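Local coordinates for protein 5-ketofructose reductase (Gluconobacter sp., PDB 7COK) that probably reduces 5-ketofructose with a nicotinamide dinucleotide as hydride donor, as a member of a novel class within the shikimate dehydrogenase family, at residues R7-T16 / M60-H71; P122-A132 / A146-N155. One frame throughout, in Å; residues are numbered along the deposited sequence.

Contact 1 (7-16 with 60-71) closes before contact 2 (122-132 with 146-155) opens, so the two follow one another along the chain. They belong to different sheets on opposite sides of the chain's centre; their centres are 32 Å apart and their nearest atoms about 13 Å, without touching. Contact 1 joins strands 9-15 and 64-67 in the mixed sheet of the substrate-binding domain and reaches the second subunit at one end. Contact 2 joins strands 126-130 and 150-155 in the parallel Rossmann-type sheet. This is the two-domain plan of shikimate dehydrogenases, where substrate and nucleotide normally meet in the cleft between the domains.

Contact 1 of 2, residues R7-T16 / M60-H71; sequences RSILTGSFST and MEWVGFNCSLPH
Thr11 to Ser15 run parallel to Gly64 to Ser68, residue for residue, the strand axes 4.4 Å apart at 21°; Leu10 faces Trp62, so Val63 is an extra residue ahead of the regular pairing. The carbonyl of Leu10 takes the amide of Val63, that of Gly12 the amide of Asn66. Phe14 is held both ways, its N giving to Asn66 O and its O accepting from Ser68 N; beyond the strands, Thr16 N bonds to Leu69 O, the carbonyl of the cis peptide before Pro70.

On one face, Phe14, Trp62 and Phe65 form an aromatic cluster. Phe14 sets CE2 over the centre of the Phe65 ring, 3.6 Å from Phe65 CD1, the planes 37° apart. Its other flank meets the indole obliquely, Phe14 CE1 lying 3.9 Å from Trp62 CZ3. With CG anti to its own carbonyl carbon (chi1 -64°), Trp62 spreads its indole beside strand 9-15, and Leu10 CB makes a CH-pi contact over the five-membered ring, 3.9 Å from its centroid. Gly12 passes the six-membered ring where a side chain would clash. Replacing Trp62 by an alanine is likely to deprive Leu10 CB and Phe14 CE1 of their shared aromatic neighbour and open a gap beside Gly12.

At the N-terminal end of the pair, Arg7 NH2 forms a salt bridge with Glu61 OE1 (3.0 Å), on the anti side of a carboxylate that also pairs with Lys46 of the second subunit. Behind the cluster lies helix 50-59. Strands 9-15 and 64-67 are neighbouring interior strands of the mixed sheet in the alpha/beta substrate-binding domain of the shikimate dehydrogenase family.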
# COMPACT_ATOMS: atom_id res chain seq x y z
N ARG A 7 -0.26 11.71 1.77
CA ARG A 7 -1.27 10.68 1.78
C ARG A 7 -1.77 10.39 0.37
O ARG A 7 -2.57 11.16 -0.17
CB ARG A 7 -2.42 11.05 2.68
CG ARG A 7 -3.44 9.94 2.74
CD ARG A 7 -4.72 10.40 3.39
NE ARG A 7 -5.61 9.26 3.52
CZ ARG A 7 -6.79 9.26 4.16
NH1 ARG A 7 -7.24 10.36 4.76
NH2 ARG A 7 -7.49 8.14 4.22
N SER A 8 -1.26 9.29 -0.21
CA SER A 8 -1.75 8.80 -1.51
C SER A 8 -3.06 8.05 -1.35
O SER A 8 -3.29 7.42 -0.33
CB SER A 8 -0.72 7.87 -2.15
OG SER A 8 0.57 8.45 -2.20
N ILE A 9 -3.90 8.09 -2.38
CA ILE A 9 -5.11 7.28 -2.45
C ILE A 9 -4.63 5.83 -2.57
O ILE A 9 -3.70 5.54 -3.35
CB ILE A 9 -5.99 7.67 -3.68
CG1 ILE A 9 -6.51 9.12 -3.58
CG2 ILE A 9 -7.10 6.64 -3.89
CD1 ILE A 9 -7.00 9.74 -4.88
N LEU A 10 -5.24 4.92 -1.79
CA LEU A 10 -4.79 3.53 -1.77
C LEU A 10 -5.81 2.62 -2.40
O LEU A 10 -7.01 2.71 -2.10
CB LEU A 10 -4.49 3.08 -0.34
CG LEU A 10 -3.39 3.90 0.36
CD1 LEU A 10 -3.29 3.48 1.82
CD2 LEU A 10 -2.05 3.75 -0.37
N THR A 11 -5.32 1.78 -3.30
CA THR A 11 -6.04 0.70 -3.94
C THR A 11 -5.07 -0.49 -3.95
O THR A 11 -3.90 -0.33 -3.57
CB THR A 11 -6.44 1.06 -5.40
OG1 THR A 11 -5.27 1.31 -6.20
CG2 THR A 11 -7.36 2.28 -5.46
N GLY A 12 -5.53 -1.68 -4.36
CA GLY A 12 -4.60 -2.78 -4.53
C GLY A 12 -5.30 -4.07 -4.84
O GLY A 12 -6.41 -4.05 -5.38
N SER A 13 -4.67 -5.17 -4.45
CA SER A 13 -5.14 -6.51 -4.81
C SER A 13 -4.83 -7.54 -3.75
O SER A 13 -3.80 -7.45 -3.08
CB SER A 13 -4.48 -6.92 -6.13
OG SER A 13 -4.71 -8.28 -6.47
N PHE A 14 -5.75 -8.50 -3.59
CA PHE A 14 -5.54 -9.65 -2.72
C PHE A 14 -5.60 -10.88 -3.61
O PHE A 14 -6.57 -11.10 -4.35
CB PHE A 14 -6.64 -9.74 -1.66
CG PHE A 14 -6.79 -8.51 -0.82
CD1 PHE A 14 -5.68 -7.72 -0.43
CD2 PHE A 14 -8.07 -8.16 -0.33
CE1 PHE A 14 -5.85 -6.59 0.37
CE2 PHE A 14 -8.23 -7.02 0.47
CZ PHE A 14 -7.14 -6.25 0.83
N SER A 15 -4.55 -11.69 -3.56
CA SER A 15 -4.49 -12.93 -4.34
C SER A 15 -3.31 -13.74 -3.83
O SER A 15 -2.47 -13.22 -3.11
CB SER A 15 -4.30 -12.63 -5.84
OG SER A 15 -3.02 -12.13 -6.11
N THR A 16 -3.27 -15.02 -4.19
CA THR A 16 -2.06 -15.81 -4.00
C THR A 16 -1.98 -16.91 -5.05
O THR A 16 -2.98 -17.61 -5.27
CB THR A 16 -1.90 -16.37 -2.55
OG1 THR A 16 -0.59 -16.92 -2.40
CG2 THR A 16 -2.93 -17.44 -2.18
N MET A 60 -7.49 0.87 6.84
CA MET A 60 -6.43 1.67 6.25
C MET A 60 -6.99 2.66 5.26
O MET A 60 -6.22 3.39 4.63
CB MET A 60 -5.39 0.80 5.54
CG MET A 60 -4.61 -0.15 6.40
SD MET A 60 -3.67 -1.28 5.40
CE MET A 60 -3.15 -2.48 6.63
N GLU A 61 -8.32 2.66 5.09
CA GLU A 61 -9.04 3.65 4.27
C GLU A 61 -8.66 3.61 2.78
O GLU A 61 -8.65 4.63 2.08
CB GLU A 61 -8.92 5.07 4.89
CG GLU A 61 -9.42 5.05 6.34
CD GLU A 61 -9.76 6.40 6.95
OE1 GLU A 61 -9.61 7.44 6.29
OE2 GLU A 61 -10.21 6.38 8.13
N TRP A 62 -8.37 2.41 2.28
CA TRP A 62 -8.37 2.20 0.84
C TRP A 62 -9.72 2.56 0.21
O TRP A 62 -10.76 2.53 0.88
CB TRP A 62 -8.08 0.73 0.54
CG TRP A 62 -6.70 0.20 0.95
CD1 TRP A 62 -5.88 0.66 1.95
CD2 TRP A 62 -6.06 -0.95 0.41
NE1 TRP A 62 -4.74 -0.10 2.03
CE2 TRP A 62 -4.83 -1.11 1.12
CE3 TRP A 62 -6.39 -1.86 -0.62
CZ2 TRP A 62 -3.92 -2.16 0.84
CZ3 TRP A 62 -5.48 -2.90 -0.91
CH2 TRP A 62 -4.26 -3.04 -0.17
N VAL A 63 -9.71 2.85 -1.08
CA VAL A 63 -10.95 3.16 -1.80
C VAL A 63 -11.46 1.99 -2.62
O VAL A 63 -12.59 2.00 -3.12
CB VAL A 63 -10.87 4.45 -2.65
CG1 VAL A 63 -10.47 5.63 -1.77
CG2 VAL A 63 -9.88 4.26 -3.78
N GLY A 64 -10.62 0.97 -2.77
CA GLY A 64 -10.98 -0.20 -3.54
C GLY A 64 -9.88 -1.22 -3.58
O GLY A 64 -8.74 -0.91 -3.23
N PHE A 65 -10.24 -2.43 -3.99
CA PHE A 65 -9.24 -3.47 -4.23
C PHE A 65 -9.79 -4.51 -5.19
O PHE A 65 -10.99 -4.65 -5.30
CB PHE A 65 -8.78 -4.13 -2.92
CG PHE A 65 -9.89 -4.75 -2.10
CD1 PHE A 65 -10.26 -6.10 -2.30
CD2 PHE A 65 -10.54 -4.01 -1.11
CE1 PHE A 65 -11.28 -6.68 -1.51
CE2 PHE A 65 -11.54 -4.60 -0.31
CZ PHE A 65 -11.91 -5.92 -0.52
N ASN A 66 -8.89 -5.20 -5.89
CA ASN A 66 -9.21 -6.42 -6.64
C ASN A 66 -9.01 -7.66 -5.83
O ASN A 66 -8.21 -7.69 -4.90
CB ASN A 66 -8.32 -6.51 -7.88
CG ASN A 66 -8.59 -5.40 -8.86
OD1 ASN A 66 -7.66 -4.69 -9.27
ND2 ASN A 66 -9.86 -5.19 -9.20
N CYS A 67 -9.76 -8.69 -6.23
CA CYS A 67 -9.51 -10.05 -5.78
C CYS A 67 -9.25 -10.90 -7.00
O CYS A 67 -9.97 -10.80 -8.00
CB CYS A 67 -10.73 -10.60 -5.08
SG CYS A 67 -11.02 -9.86 -3.48
N SER A 68 -8.20 -11.70 -6.92
CA SER A 68 -7.91 -12.70 -7.96
C SER A 68 -7.91 -14.06 -7.28
O SER A 68 -8.25 -14.15 -6.08
CB SER A 68 -6.57 -12.41 -8.64
OG SER A 68 -6.53 -11.11 -9.20
N LEU A 69 -7.55 -15.11 -8.01
CA LEU A 69 -7.37 -16.46 -7.45
C LEU A 69 -6.57 -16.40 -6.15
O LEU A 69 -5.53 -15.73 -6.10
CB LEU A 69 -6.62 -17.36 -8.45
CG LEU A 69 -6.43 -18.85 -8.14
CD1 LEU A 69 -7.68 -19.63 -8.50
CD2 LEU A 69 -5.24 -19.43 -8.89
N PRO A 70 -7.03 -17.07 -5.08
CA PRO A 70 -8.21 -17.95 -5.06
C PRO A 70 -9.38 -17.33 -4.28
O PRO A 70 -10.14 -18.05 -3.64
CB PRO A 70 -7.65 -19.16 -4.30
CG PRO A 70 -6.74 -18.53 -3.28
CD PRO A 70 -6.20 -17.24 -3.88
N HIS A 71 -9.50 -15.99 -4.31
CA HIS A 71 -10.46 -15.25 -3.47
C HIS A 71 -11.81 -14.81 -4.08
O HIS A 71 -12.67 -14.34 -3.34
CB HIS A 71 -9.80 -14.03 -2.84
CG HIS A 71 -8.51 -14.35 -2.18
ND1 HIS A 71 -8.37 -15.41 -1.31
CD2 HIS A 71 -7.30 -13.72 -2.21
CE1 HIS A 71 -7.13 -15.44 -0.86
NE2 HIS A 71 -6.45 -14.45 -1.40
O HOH W 1 -5.31 5.92 4.24
O HOH W 2 -7.20 5.99 0.18

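Contact 2 of 2, residues P122-A132 / A146-N155; sequences PAGKRVVILGA and AGAAHITIVN
Backbone hydrogen bonds set the register. From Arg126 to Leu130 the chain pairs in parallel with His150 to Val154, the axes 4.7 Å apart: Val127 and Ile129 each give N-H to one residue opposite and take one from another, and Gly131 N ends the ladder on Val154 O at 2.7 Å. At the other end Gly124 N, in a type II turn, donates to Gly147 O (2.8 Å), while Lys125 O receives Ala149 N and, weakly, His150 N.

On the face of Arg126, His150 and Thr152, polar side chains meet. Arg126, bent at chi3 (64°), lays its guanidinium flat on His150, the planes 23° apart and NH1 over the ring's centre, 3.5 Å from His150 CG. A water links His150 ND1, Thr152 OG1 and Val127 O.

Apolar contacts occupy both faces. Ile129 CD1 reaches Ile151 CG2 (3.8 Å) on the side of helix 134-145; on the face of Arg126 and His150, Val128 CG1 touches Val154 CG2 at 3.9 Å.

Gly131, at backbone angles that call for glycine, begins a GxGxxA pattern, consistent with the nucleotide-binding turn of a Rossmann beta-alpha-beta unit. The ladder fixes the strands' register, while the guanidinium stack, by itself, would probably favour a neutral His150.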
# COMPACT_ATOMS: atom_id res chain seq x y z
N PRO A 122 -23.81 -5.49 -28.60
CA PRO A 122 -24.14 -6.88 -28.29
C PRO A 122 -25.63 -7.20 -28.41
O PRO A 122 -25.99 -8.38 -28.51
CB PRO A 122 -23.71 -7.03 -26.83
CG PRO A 122 -23.75 -5.64 -26.28
CD PRO A 122 -23.28 -4.79 -27.42
N ALA A 123 -26.49 -6.18 -28.39
CA ALA A 123 -27.93 -6.40 -28.27
C ALA A 123 -28.46 -7.10 -29.52
O ALA A 123 -28.17 -6.68 -30.64
CB ALA A 123 -28.66 -5.09 -28.02
N GLY A 124 -29.17 -8.22 -29.31
CA GLY A 124 -29.76 -8.98 -30.41
C GLY A 124 -28.81 -9.90 -31.15
O GLY A 124 -29.22 -10.55 -32.09
N LYS A 125 -27.55 -9.95 -30.73
CA LYS A 125 -26.53 -10.74 -31.41
C LYS A 125 -26.53 -12.20 -31.02
O LYS A 125 -26.95 -12.57 -29.92
CB LYS A 125 -25.13 -10.14 -31.18
CG LYS A 125 -24.89 -8.73 -31.71
CD LYS A 125 -25.17 -8.65 -33.21
CE LYS A 125 -24.19 -7.73 -33.91
NZ LYS A 125 -24.51 -6.33 -33.61
N ARG A 126 -26.06 -13.03 -31.96
CA ARG A 126 -25.85 -14.45 -31.73
C ARG A 126 -24.36 -14.70 -31.57
O ARG A 126 -23.54 -14.36 -32.43
CB ARG A 126 -26.45 -15.27 -32.86
CG ARG A 126 -27.92 -14.95 -33.05
CD ARG A 126 -28.56 -15.79 -34.14
NE ARG A 126 -28.58 -17.22 -33.82
CZ ARG A 126 -29.52 -17.85 -33.12
NH1 ARG A 126 -29.41 -19.16 -32.92
NH2 ARG A 126 -30.56 -17.20 -32.61
N VAL A 127 -24.02 -15.29 -30.43
CA VAL A 127 -22.64 -15.37 -29.94
C VAL A 127 -22.22 -16.82 -29.71
O VAL A 127 -23.01 -17.62 -29.19
CB VAL A 127 -22.49 -14.64 -28.59
CG1 VAL A 127 -21.03 -14.63 -28.13
CG2 VAL A 127 -23.01 -13.21 -28.65
N VAL A 128 -20.97 -17.14 -30.06
CA VAL A 128 -20.34 -18.42 -29.73
C VAL A 128 -19.15 -18.18 -28.81
O VAL A 128 -18.25 -17.38 -29.16
CB VAL A 128 -19.87 -19.21 -30.98
CG1 VAL A 128 -19.03 -20.42 -30.57
CG2 VAL A 128 -21.06 -19.68 -31.77
N ILE A 129 -19.12 -18.87 -27.67
CA ILE A 129 -18.00 -18.79 -26.74
C ILE A 129 -17.32 -20.14 -26.71
O ILE A 129 -17.95 -21.17 -26.40
CB ILE A 129 -18.47 -18.43 -25.31
CG1 ILE A 129 -19.29 -17.14 -25.33
CG2 ILE A 129 -17.26 -18.42 -24.34
CD1 ILE A 129 -19.78 -16.73 -23.95
N LEU A 130 -16.04 -20.16 -27.07
CA LEU A 130 -15.21 -21.36 -26.96
C LEU A 130 -14.64 -21.46 -25.56
O LEU A 130 -13.81 -20.64 -25.17
CB LEU A 130 -14.06 -21.38 -27.98
CG LEU A 130 -14.45 -21.02 -29.40
CD1 LEU A 130 -13.20 -20.68 -30.20
CD2 LEU A 130 -15.32 -22.10 -30.06
N GLY A 131 -15.02 -22.52 -24.86
CA GLY A 131 -14.55 -22.78 -23.49
C GLY A 131 -15.60 -22.44 -22.45
O GLY A 131 -16.48 -21.62 -22.71
N ALA A 132 -15.51 -23.08 -21.28
CA ALA A 132 -16.49 -22.92 -20.20
C ALA A 132 -15.94 -22.49 -18.82
O ALA A 132 -16.60 -22.70 -17.79
CB ALA A 132 -17.31 -24.21 -20.07
N ALA A 146 -26.50 -7.45 -21.43
CA ALA A 146 -26.40 -6.39 -22.41
C ALA A 146 -27.30 -6.62 -23.63
O ALA A 146 -27.17 -5.90 -24.64
CB ALA A 146 -24.96 -6.23 -22.84
N GLY A 147 -28.15 -7.64 -23.57
CA GLY A 147 -29.18 -7.86 -24.58
C GLY A 147 -28.88 -8.83 -25.71
O GLY A 147 -29.64 -8.88 -26.68
N ALA A 148 -27.80 -9.62 -25.61
CA ALA A 148 -27.55 -10.64 -26.64
C ALA A 148 -28.74 -11.60 -26.78
O ALA A 148 -29.41 -11.91 -25.80
CB ALA A 148 -26.26 -11.39 -26.38
N ALA A 149 -28.99 -12.04 -28.00
CA ALA A 149 -30.15 -12.92 -28.25
C ALA A 149 -29.88 -14.39 -27.91
O ALA A 149 -30.74 -15.08 -27.34
CB ALA A 149 -30.63 -12.77 -29.69
N HIS A 150 -28.69 -14.85 -28.25
CA HIS A 150 -28.38 -16.27 -28.24
C HIS A 150 -26.90 -16.49 -27.98
O HIS A 150 -26.05 -15.87 -28.63
CB HIS A 150 -28.78 -16.91 -29.58
CG HIS A 150 -28.80 -18.40 -29.53
ND1 HIS A 150 -27.67 -19.16 -29.67
CD2 HIS A 150 -29.82 -19.28 -29.32
CE1 HIS A 150 -27.98 -20.44 -29.55
NE2 HIS A 150 -29.28 -20.54 -29.35
N ILE A 151 -26.62 -17.36 -27.01
CA ILE A 151 -25.24 -17.63 -26.61
C ILE A 151 -25.03 -19.12 -26.60
O ILE A 151 -25.71 -19.85 -25.87
CB ILE A 151 -24.87 -17.00 -25.24
CG1 ILE A 151 -25.07 -15.48 -25.26
CG2 ILE A 151 -23.41 -17.30 -24.88
CD1 ILE A 151 -25.19 -14.83 -23.90
N THR A 152 -24.05 -19.56 -27.38
CA THR A 152 -23.68 -20.98 -27.50
C THR A 152 -22.34 -21.12 -26.80
O THR A 152 -21.41 -20.37 -27.11
CB THR A 152 -23.57 -21.45 -28.97
OG1 THR A 152 -24.83 -21.30 -29.63
CG2 THR A 152 -23.18 -22.94 -29.03
N ILE A 153 -22.26 -22.04 -25.84
CA ILE A 153 -21.02 -22.29 -25.10
C ILE A 153 -20.51 -23.66 -25.54
O ILE A 153 -21.27 -24.63 -25.52
CB ILE A 153 -21.21 -22.22 -23.56
CG1 ILE A 153 -21.82 -20.86 -23.17
CG2 ILE A 153 -19.87 -22.37 -22.87
CD1 ILE A 153 -23.33 -20.85 -23.08
N VAL A 154 -19.27 -23.70 -26.00
CA VAL A 154 -18.67 -24.88 -26.63
C VAL A 154 -17.53 -25.35 -25.73
O VAL A 154 -16.64 -24.59 -25.34
CB VAL A 154 -18.17 -24.59 -28.09
CG1 VAL A 154 -17.71 -25.85 -28.81
CG2 VAL A 154 -19.26 -23.97 -28.93
N ASN A 155 -17.61 -26.61 -25.31
CA ASN A 155 -16.62 -27.15 -24.39
C ASN A 155 -16.48 -28.65 -24.58
O ASN A 155 -17.46 -29.32 -24.88
CB ASN A 155 -17.05 -26.85 -22.94
CG ASN A 155 -15.88 -26.85 -21.97
OD1 ASN A 155 -14.88 -26.15 -22.16
ND2 ASN A 155 -16.00 -27.63 -20.89
O HOH W 3 -25.16 -18.73 -30.58